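Local coordinates for protein 4-aminobutyrate transaminase (PDB 6WOP) that probably catalyses the pyridoxal-phosphate-dependent transfer of the amino group of 4-aminobutyrate to 2-oxoglutarate, as a class-III aminotransferase, at residues A[3-8]-A[37-42]; A[247-252]-A[354-359]; A[323-328]-A[395-400]. One frame throughout, in Å; residues are numbered along the deposited sequence.

Contact 1 of 3, residues A[3-8]-A[37-42]; sequences TQHSAL and WDKEGN
The start of the N-terminal helix 4-15 rests, through H5 and L8, on K39 and E40 of the type I turn D38–G41, in the hairpin connection between antiparallel strands 35-38 and 43-46. H5 does most of the touching, its imidazole bordered by both turn residues, E40 over a face and K39 at the edge. E40 CD stands 3.8 Å above the plane of the H5 ring, over its centre, with ring and carboxylate turned 62° against each other. The carboxylate thus lies across the ring and is not lined up with an N-H, although the exact placement of its nearer oxygen against the ring is doubtful. K39 runs past the NE2 corner of the imidazole, with K39 CB 3.4 Å from H5 NE2 and K39 CG at the ring edge, in plane. Beyond that point the lysine chain folds at chi3 (59°) and again at chi4, laying K39 CD 3.7 Å from L8 CD1 at about a right angle to the leucine. The bent end delivers NZ to E85 of the second subunit in a salt bridge, with a long, weak ion pair to E29 of the same chain. Within the turn, D38 OD2 takes N42 ND2 on the syn lone pair at 2.8 Å, while D38 OD1 accepts from N42 N, which comes from above the carboxylate plane. Y27 meets the H5 ring edge-to-face. The chemistry is one of van der Waals and electrostatic contact without a directional bond between helix and turn; the nearby acidic group of E40 may favour a protonated histidine, though the lysine would work against it, and the strongest polar tie of K39 crosses the subunit boundary.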
loop_
_atom_site.group_PDB
_atom_site.type_symbol
_atom_site.label_atom_id
_atom_site.label_comp_id
_atom_site.label_asym_id
_atom_site.label_seq_id
_atom_site.Cartn_x
_atom_site.Cartn_y
_atom_site.Cartn_z
ATOM N N THR A 3 -12.154 25.083 42.772
ATOM C CA THR A 3 -11.012 24.197 42.620
ATOM C C THR A 3 -11.500 22.770 42.358
ATOM O O THR A 3 -10.697 21.878 42.020
ATOM C CB THR A 3 -10.060 24.263 43.873
ATOM O OG1 THR A 3 -10.704 23.767 45.059
ATOM C CG2 THR A 3 -9.676 25.692 44.143
ATOM N N GLN A 4 -12.820 22.561 42.480
ATOM C CA GLN A 4 -13.396 21.287 42.048
ATOM C C GLN A 4 -13.169 21.040 40.557
ATOM O O GLN A 4 -13.019 19.878 40.139
ATOM C CB GLN A 4 -14.889 21.219 42.377
ATOM C CG GLN A 4 -15.242 20.286 43.546
ATOM C CD GLN A 4 -15.499 18.826 43.121
ATOM O OE1 GLN A 4 -14.957 18.333 42.103
ATOM N NE2 GLN A 4 -16.335 18.126 43.905
ATOM N N HIS A 5 -13.138 22.100 39.733
ATOM C CA HIS A 5 -12.814 21.872 38.316
ATOM C C HIS A 5 -11.315 21.618 38.126
ATOM O O HIS A 5 -10.920 20.895 37.215
ATOM C CB HIS A 5 -13.307 23.050 37.447
ATOM C CG HIS A 5 -14.647 22.804 36.791
ATOM N ND1 HIS A 5 -15.113 23.550 35.725
ATOM C CD2 HIS A 5 -15.627 21.905 37.067
ATOM C CE1 HIS A 5 -16.310 23.107 35.357
ATOM N NE2 HIS A 5 -16.647 22.114 36.161
ATOM N N SER A 6 -10.475 22.181 38.986
ATOM C CA SER A 6 -9.068 21.795 38.993
ATOM C C SER A 6 -8.916 20.324 39.343
ATOM O O SER A 6 -8.165 19.596 38.666
ATOM C CB SER A 6 -8.290 22.667 39.984
ATOM O OG SER A 6 -6.951 22.790 39.540
ATOM N N ALA A 7 -9.647 19.854 40.377
ATOM C CA ALA A 7 -9.617 18.431 40.740
ATOM C C ALA A 7 -10.060 17.541 39.578
ATOM O O ALA A 7 -9.469 16.471 39.314
ATOM C CB ALA A 7 -10.494 18.185 41.975
ATOM N N LEU A 8 -11.065 17.991 38.826
ATOM C CA LEU A 8 -11.531 17.199 37.703
ATOM C C LEU A 8 -10.533 17.171 36.560
ATOM O O LEU A 8 -10.396 16.152 35.860
ATOM C CB LEU A 8 -12.839 17.794 37.198
ATOM C CG LEU A 8 -14.074 16.964 37.339
ATOM C CD1 LEU A 8 -15.243 17.777 36.816
ATOM C CD2 LEU A 8 -13.828 15.703 36.505
ATOM N N TRP A 37 -24.724 24.773 30.290
ATOM C CA TRP A 37 -24.381 25.183 31.658
ATOM C C TRP A 37 -23.213 24.350 32.143
ATOM O O TRP A 37 -23.158 23.146 31.868
ATOM C CB TRP A 37 -25.537 24.970 32.647
ATOM C CG TRP A 37 -26.693 25.911 32.503
ATOM C CD1 TRP A 37 -26.891 27.088 33.171
ATOM C CD2 TRP A 37 -27.823 25.733 31.648
ATOM N NE1 TRP A 37 -28.060 27.673 32.758
ATOM C CE2 TRP A 37 -28.679 26.843 31.855
ATOM C CE3 TRP A 37 -28.211 24.732 30.743
ATOM C CZ2 TRP A 37 -29.897 26.993 31.167
ATOM C CZ3 TRP A 37 -29.452 24.855 30.061
ATOM C CH2 TRP A 37 -30.278 25.982 30.292
ATOM N N ASP A 38 -22.284 24.972 32.844
ATOM C CA ASP A 38 -21.197 24.203 33.400
ATOM C C ASP A 38 -21.583 23.728 34.793
ATOM O O ASP A 38 -22.666 24.019 35.322
ATOM C CB ASP A 38 -19.869 24.994 33.389
ATOM C CG ASP A 38 -19.853 26.184 34.360
ATOM O OD1 ASP A 38 -20.773 26.339 35.202
ATOM O OD2 ASP A 38 -18.914 27.001 34.247
ATOM N N LYS A 39 -20.644 23.019 35.417
ATOM C CA LYS A 39 -20.930 22.396 36.685
ATOM C C LYS A 39 -21.129 23.419 37.776
ATOM O O LYS A 39 -21.790 23.109 38.770
ATOM C CB LYS A 39 -19.808 21.410 37.030
ATOM C CG LYS A 39 -19.695 20.255 35.994
ATOM C CD LYS A 39 -18.572 19.313 36.349
ATOM C CE LYS A 39 -18.798 18.730 37.715
ATOM N NZ LYS A 39 -20.062 17.940 37.702
ATOM N N GLU A 40 -20.620 24.642 37.586
ATOM C CA GLU A 40 -20.816 25.708 38.555
ATOM C C GLU A 40 -21.979 26.625 38.248
ATOM O O GLU A 40 -22.197 27.568 38.996
ATOM C CB GLU A 40 -19.544 26.535 38.690
ATOM C CG GLU A 40 -18.337 25.716 39.135
ATOM C CD GLU A 40 -17.216 25.747 38.122
ATOM O OE1 GLU A 40 -17.372 25.172 37.007
ATOM O OE2 GLU A 40 -16.174 26.353 38.443
ATOM N N GLY A 41 -22.748 26.371 37.198
ATOM C CA GLY A 41 -23.948 27.148 36.940
ATOM C C GLY A 41 -23.789 28.236 35.897
ATOM O O GLY A 41 -24.800 28.859 35.523
ATOM N N ASN A 42 -22.558 28.497 35.432
ATOM C CA ASN A 42 -22.323 29.519 34.416
ATOM C C ASN A 42 -23.012 29.119 33.121
ATOM O O ASN A 42 -22.998 27.960 32.721
ATOM C CB ASN A 42 -20.830 29.699 34.141
ATOM C CG ASN A 42 -20.053 30.104 35.383
ATOM O OD1 ASN A 42 -20.351 31.118 35.999
ATOM N ND2 ASN A 42 -19.074 29.292 35.762
#

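Contact 2 of 3, residues A[247-252]-A[354-359]; sequences ARTGKL and GSMVAV
Hydrogen bonds of R248 and S355 dominate this meeting of loop 247-252 with the start of strand 356-361. The contact joins the large domain, whose sheet includes strand 236-240, to the small C-terminal domain, the two domains of the fold-type I aminotransferases. In the backbone, S355 N donates to R248 O at 2.8 Å, with the C=O...N angle opened to 161°. The R248 side chain bonds back to the same residue: R248 NE at 3.1 Å and R248 NH2 at 3.0 Å both reach S355 O, a side-on grip by two nitrogens on one oxygen. That oxygen sits in the guanidinium plane, yet both donors come from the same face of the carbonyl, above its plane. With CG anti to the nitrogen of its own backbone (chi1 -164°) and bends at chi2 and chi3, R248 turns toward S355, just before the strand, to make this fork. NH1 bonds Y395 O and N55 OD1, and the group also makes a cation-pi contact with the Y395 ring. S355 OG turns to A325 O and Y395 OH. The backbones draw together where G354 meets the type I turn A247–G250: G354 CA lies 3.2 Å from T249 O, a CA-H...O contact. Apolar packing completes the joint. R248 CG meets M356 CG at 3.8 Å, the two chains crossing at about a right angle, whereas T249 CG2 runs beside the thioether, 3.9 Å from M356 SD, the two side chains pointing the same way. T249 OG1 is bonded to H257. In this buried setting the arginine's charge is met by the carbonyl oxygens of S355 and Y395, the amide oxygen of N55 and the Y395 ring, so its cost of burial is probably repaid by a polar network that fixes loop to strand.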
loop_
_atom_site.group_PDB
_atom_site.type_symbol
_atom_site.label_atom_id
_atom_site.label_comp_id
_atom_site.label_asym_id
_atom_site.label_seq_id
_atom_site.Cartn_x
_atom_site.Cartn_y
_atom_site.Cartn_z
ATOM N N ALA A 247 -29.892 21.070 6.791
ATOM C CA ALA A 247 -30.425 22.442 6.766
ATOM C C ALA A 247 -29.366 23.496 7.080
ATOM O O ALA A 247 -29.678 24.700 7.012
ATOM C CB ALA A 247 -31.611 22.622 7.714
ATOM N N ARG A 248 -28.123 23.107 7.348
ATOM C CA ARG A 248 -27.084 24.087 7.710
ATOM C C ARG A 248 -26.945 25.207 6.683
ATOM O O ARG A 248 -26.751 26.372 7.037
ATOM C CB ARG A 248 -25.737 23.373 7.872
ATOM C CG ARG A 248 -24.666 24.163 8.587
ATOM C CD ARG A 248 -24.961 24.189 10.110
ATOM N NE ARG A 248 -24.804 25.526 10.612
ATOM C CZ ARG A 248 -25.227 25.897 11.813
ATOM N NH1 ARG A 248 -25.831 25.000 12.626
ATOM N NH2 ARG A 248 -25.095 27.169 12.185
ATOM N N THR A 249 -27.048 24.879 5.402
ATOM C CA THR A 249 -26.735 25.839 4.347
ATOM C C THR A 249 -27.986 26.489 3.806
ATOM O O THR A 249 -27.913 27.190 2.801
ATOM C CB THR A 249 -25.988 25.171 3.191
ATOM O OG1 THR A 249 -26.867 24.231 2.538
ATOM C CG2 THR A 249 -24.731 24.497 3.725
ATOM N N GLY A 250 -29.145 26.248 4.421
ATOM C CA GLY A 250 -30.337 26.986 4.000
ATOM C C GLY A 250 -31.171 26.206 3.001
ATOM O O GLY A 250 -32.237 26.687 2.573
ATOM N N LYS A 251 -30.723 25.002 2.656
ATOM C CA LYS A 251 -31.515 23.967 1.993
ATOM C C LYS A 251 -31.138 22.684 2.704
ATOM O O LYS A 251 -30.185 22.677 3.480
ATOM C CB LYS A 251 -31.247 23.878 0.473
ATOM C CG LYS A 251 -31.645 25.191 -0.297
ATOM C CD LYS A 251 -31.387 25.002 -1.812
ATOM C CE LYS A 251 -31.790 26.194 -2.637
ATOM N NZ LYS A 251 -33.248 26.444 -2.448
ATOM N N LEU A 252 -31.872 21.589 2.471
ATOM C CA LEU A 252 -31.634 20.426 3.330
ATOM C C LEU A 252 -30.203 19.928 3.169
ATOM O O LEU A 252 -29.468 19.738 4.157
ATOM C CB LEU A 252 -32.632 19.338 3.013
ATOM C CG LEU A 252 -32.613 18.124 3.953
ATOM C CD1 LEU A 252 -32.954 18.563 5.392
ATOM C CD2 LEU A 252 -33.575 17.062 3.438
ATOM N N GLY A 354 -25.923 29.947 3.619
ATOM C CA GLY A 354 -26.933 29.681 4.642
ATOM C C GLY A 354 -26.375 30.068 6.000
ATOM O O GLY A 354 -25.891 31.188 6.206
ATOM N N SER A 355 -26.422 29.120 6.936
ATOM C CA SER A 355 -25.788 29.383 8.223
ATOM C C SER A 355 -24.572 28.501 8.421
ATOM O O SER A 355 -24.118 28.328 9.546
ATOM C CB SER A 355 -26.785 29.211 9.388
ATOM O OG SER A 355 -27.558 30.422 9.587
ATOM N N MET A 356 -23.925 28.138 7.304
ATOM C CA MET A 356 -22.539 27.695 7.322
ATOM C C MET A 356 -21.712 28.946 7.022
ATOM O O MET A 356 -21.445 29.265 5.853
ATOM C CB MET A 356 -22.298 26.578 6.311
ATOM C CG MET A 356 -21.527 25.456 6.892
ATOM S SD MET A 356 -21.472 24.049 5.840
ATOM C CE MET A 356 -20.039 23.296 6.557
ATOM N N VAL A 357 -21.358 29.685 8.094
ATOM C CA VAL A 357 -20.713 30.998 8.023
ATOM C C VAL A 357 -19.407 30.966 8.801
ATOM O O VAL A 357 -19.345 30.397 9.899
ATOM C CB VAL A 357 -21.609 32.132 8.599
ATOM C CG1 VAL A 357 -20.903 33.538 8.446
ATOM C CG2 VAL A 357 -22.954 32.137 7.950
ATOM N N ALA A 358 -18.390 31.650 8.267
ATOM C CA ALA A 358 -17.094 31.748 8.925
ATOM C C ALA A 358 -16.481 33.111 8.660
ATOM O O ALA A 358 -16.702 33.704 7.604
ATOM C CB ALA A 358 -16.128 30.673 8.424
ATOM N N VAL A 359 -15.629 33.562 9.584
ATOM C CA VAL A 359 -14.829 34.773 9.410
ATOM C C VAL A 359 -13.347 34.399 9.526
ATOM O O VAL A 359 -12.956 33.656 10.434
ATOM C CB VAL A 359 -15.207 35.871 10.407
ATOM C CG1 VAL A 359 -14.861 35.475 11.841
ATOM C CG2 VAL A 359 -14.539 37.196 9.996
#

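Contact 3 of 3, residues A[323-328]-A[395-400]; sequences DRANEL and YPLTIP
R324 and L328, one helical turn apart on helix 321-342, both reach loop 395-400, the link from strand 390-393 to helix 401-416. The arginine leaves the helix with CG beside its own backbone N (chi1 -79°) and bends at chi2 and chi3, which brings NH1 to the carbonyls of the type I turn P396–I399. There R324 NH1 serves two of them: I399 O at 2.8 Å, with an N-H...O angle of 154°, and L397 O at 2.9 Å, a weak bond of poorer angle. I399 O sits near the edge of the guanidinium, 17° out of its plane. L328 lies against one face of this flat group, its CD1 3.8 Å above the plane and offset toward the rim. The same methyl, L328 CD1, is wedged among several loop groups: it meets Y395 CE1 at 3.7 Å, L397 O at the same distance, and I399 CG2 at 3.9 Å. Leucine and tyrosine slide past each other in opposite directions, whereas L328 and I399 cross at a slant. Nearby, A325 CB meets L397 CD2 at 3.8 Å. F404 of helix 401-416 backs L328 and I399, and meets the Y395 ring edge-to-face. The contact thus packs the helix onto the loop with hydrocarbon beside an arginine that joins two carbonyls. Since I399 comes just before P400, the N-cap of helix 401-416, the arginine ties helix 321-342 to the turn leading into the next helix, while leucine on its face probably helps fix the guanidinium's orientation.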
loop_
_atom_site.group_PDB
_atom_site.type_symbol
_atom_site.label_atom_id
_atom_site.label_comp_id
_atom_site.label_asym_id
_atom_site.label_seq_id
_atom_site.Cartn_x
_atom_site.Cartn_y
_atom_site.Cartn_z
ATOM N N ASP A 323 -35.229 27.989 6.170
ATOM C CA ASP A 323 -35.440 29.434 6.131
ATOM C C ASP A 323 -34.747 30.134 7.304
ATOM O O ASP A 323 -34.158 31.207 7.126
ATOM C CB ASP A 323 -36.932 29.767 6.165
ATOM C CG ASP A 323 -37.645 29.469 4.868
ATOM O OD1 ASP A 323 -37.032 29.419 3.785
ATOM O OD2 ASP A 323 -38.861 29.274 4.964
ATOM N N ARG A 324 -34.844 29.569 8.515
ATOM C CA ARG A 324 -34.147 30.166 9.652
ATOM C C ARG A 324 -32.641 30.217 9.419
ATOM O O ARG A 324 -31.982 31.195 9.813
ATOM C CB ARG A 324 -34.459 29.427 10.945
ATOM C CG ARG A 324 -35.809 29.820 11.504
ATOM C CD ARG A 324 -35.840 29.974 13.017
ATOM N NE ARG A 324 -35.391 31.292 13.470
ATOM C CZ ARG A 324 -34.534 31.483 14.485
ATOM N NH1 ARG A 324 -34.007 30.403 15.157
ATOM N NH2 ARG A 324 -34.166 32.758 14.778
ATOM N N ALA A 325 -32.077 29.161 8.801
ATOM C CA ALA A 325 -30.640 29.163 8.490
ATOM C C ALA A 325 -30.288 30.353 7.608
ATOM O O ALA A 325 -29.258 31.022 7.817
ATOM C CB ALA A 325 -30.241 27.862 7.793
ATOM N N ASN A 326 -31.115 30.625 6.597
ATOM C CA ASN A 326 -30.802 31.770 5.740
ATOM C C ASN A 326 -30.931 33.089 6.495
ATOM O O ASN A 326 -30.088 33.989 6.332
ATOM C CB ASN A 326 -31.694 31.755 4.506
ATOM C CG ASN A 326 -31.291 30.646 3.555
ATOM O OD1 ASN A 326 -30.111 30.325 3.458
ATOM N ND2 ASN A 326 -32.260 30.045 2.869
ATOM N N GLU A 327 -31.980 33.228 7.312
ATOM C CA GLU A 327 -32.206 34.459 8.083
ATOM C C GLU A 327 -31.119 34.702 9.119
ATOM O O GLU A 327 -30.622 35.827 9.250
ATOM C CB GLU A 327 -33.572 34.427 8.800
ATOM C CG GLU A 327 -34.722 34.463 7.868
ATOM C CD GLU A 327 -36.033 33.912 8.461
ATOM O OE1 GLU A 327 -36.147 33.643 9.709
ATOM O OE2 GLU A 327 -36.947 33.731 7.615
ATOM N N LEU A 328 -30.806 33.693 9.929
ATOM C CA LEU A 328 -29.726 33.859 10.893
ATOM C C LEU A 328 -28.388 34.109 10.176
ATOM O O LEU A 328 -27.589 34.948 10.602
ATOM C CB LEU A 328 -29.639 32.621 11.793
ATOM C CG LEU A 328 -30.764 32.311 12.795
ATOM C CD1 LEU A 328 -30.645 30.872 13.238
ATOM C CD2 LEU A 328 -30.679 33.189 13.999
ATOM N N TYR A 395 -24.032 27.564 15.443
ATOM C CA TYR A 395 -25.123 27.685 16.406
ATOM C C TYR A 395 -26.287 26.815 15.975
ATOM O O TYR A 395 -26.509 26.674 14.768
ATOM C CB TYR A 395 -25.580 29.133 16.444
ATOM C CG TYR A 395 -25.711 29.738 15.025
ATOM C CD1 TYR A 395 -26.881 29.612 14.282
ATOM C CD2 TYR A 395 -24.660 30.450 14.459
ATOM C CE1 TYR A 395 -26.979 30.190 12.963
ATOM C CE2 TYR A 395 -24.731 31.005 13.202
ATOM C CZ TYR A 395 -25.888 30.895 12.469
ATOM O OH TYR A 395 -25.906 31.467 11.236
ATOM N N PRO A 396 -27.085 26.268 16.906
ATOM C CA PRO A 396 -28.326 25.596 16.510
ATOM C C PRO A 396 -29.195 26.505 15.677
ATOM O O PRO A 396 -29.276 27.704 15.958
ATOM C CB PRO A 396 -29.002 25.281 17.880
ATOM C CG PRO A 396 -27.790 24.963 18.778
ATOM C CD PRO A 396 -26.754 26.044 18.325
ATOM N N LEU A 397 -29.853 25.933 14.636
ATOM C CA LEU A 397 -30.761 26.720 13.792
ATOM C C LEU A 397 -32.036 27.107 14.546
ATOM O O LEU A 397 -32.797 27.995 14.081
ATOM C CB LEU A 397 -31.159 25.912 12.573
ATOM C CG LEU A 397 -29.982 25.454 11.691
ATOM C CD1 LEU A 397 -30.489 24.711 10.418
ATOM C CD2 LEU A 397 -29.151 26.694 11.294
ATOM N N THR A 398 -32.233 26.489 15.686
ATOM C CA THR A 398 -33.352 26.764 16.597
ATOM C C THR A 398 -33.018 27.852 17.638
ATOM O O THR A 398 -33.843 28.112 18.534
ATOM C CB THR A 398 -33.712 25.460 17.317
ATOM O OG1 THR A 398 -32.529 24.919 17.937
ATOM C CG2 THR A 398 -34.258 24.388 16.345
ATOM N N ILE A 399 -31.829 28.448 17.587
ATOM C CA ILE A 399 -31.436 29.410 18.645
ATOM C C ILE A 399 -32.455 30.561 18.711
ATOM O O ILE A 399 -32.891 31.081 17.672
ATOM C CB ILE A 399 -29.977 29.909 18.401
ATOM C CG1 ILE A 399 -29.564 30.817 19.564
ATOM C CG2 ILE A 399 -29.842 30.690 17.075
ATOM C CD1 ILE A 399 -28.070 31.138 19.540
ATOM N N PRO A 400 -32.932 30.967 19.887
ATOM C CA PRO A 400 -33.859 32.104 19.939
ATOM C C PRO A 400 -33.194 33.338 19.368
ATOM O O PRO A 400 -32.036 33.591 19.657
ATOM C CB PRO A 400 -34.129 32.260 21.430
ATOM C CG PRO A 400 -33.912 30.813 22.013
ATOM C CD PRO A 400 -32.668 30.391 21.218
#

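How the contacts relate
Contacts 2 and 3 form one buried block: their centres are 9 Å apart, their segments alternate along the chain, and S355 OG probably hydrogen-bonds A325 O and Y395 OH between them. Each uses an arginine to grip backbone carbonyls, but contact 2 couples the large domain to the start of a small-domain strand, whereas contact 3 packs a small-domain helix onto a loop with more hydrocarbon. Contact 1 stands apart near the surface, its centre 33 Å from that of contact 2 and 30 Å from that of contact 3. It depends on a ring, a carboxylate and a lysine turned to another subunit, although its hairpin belongs to the same sheet as the strand of contact 2.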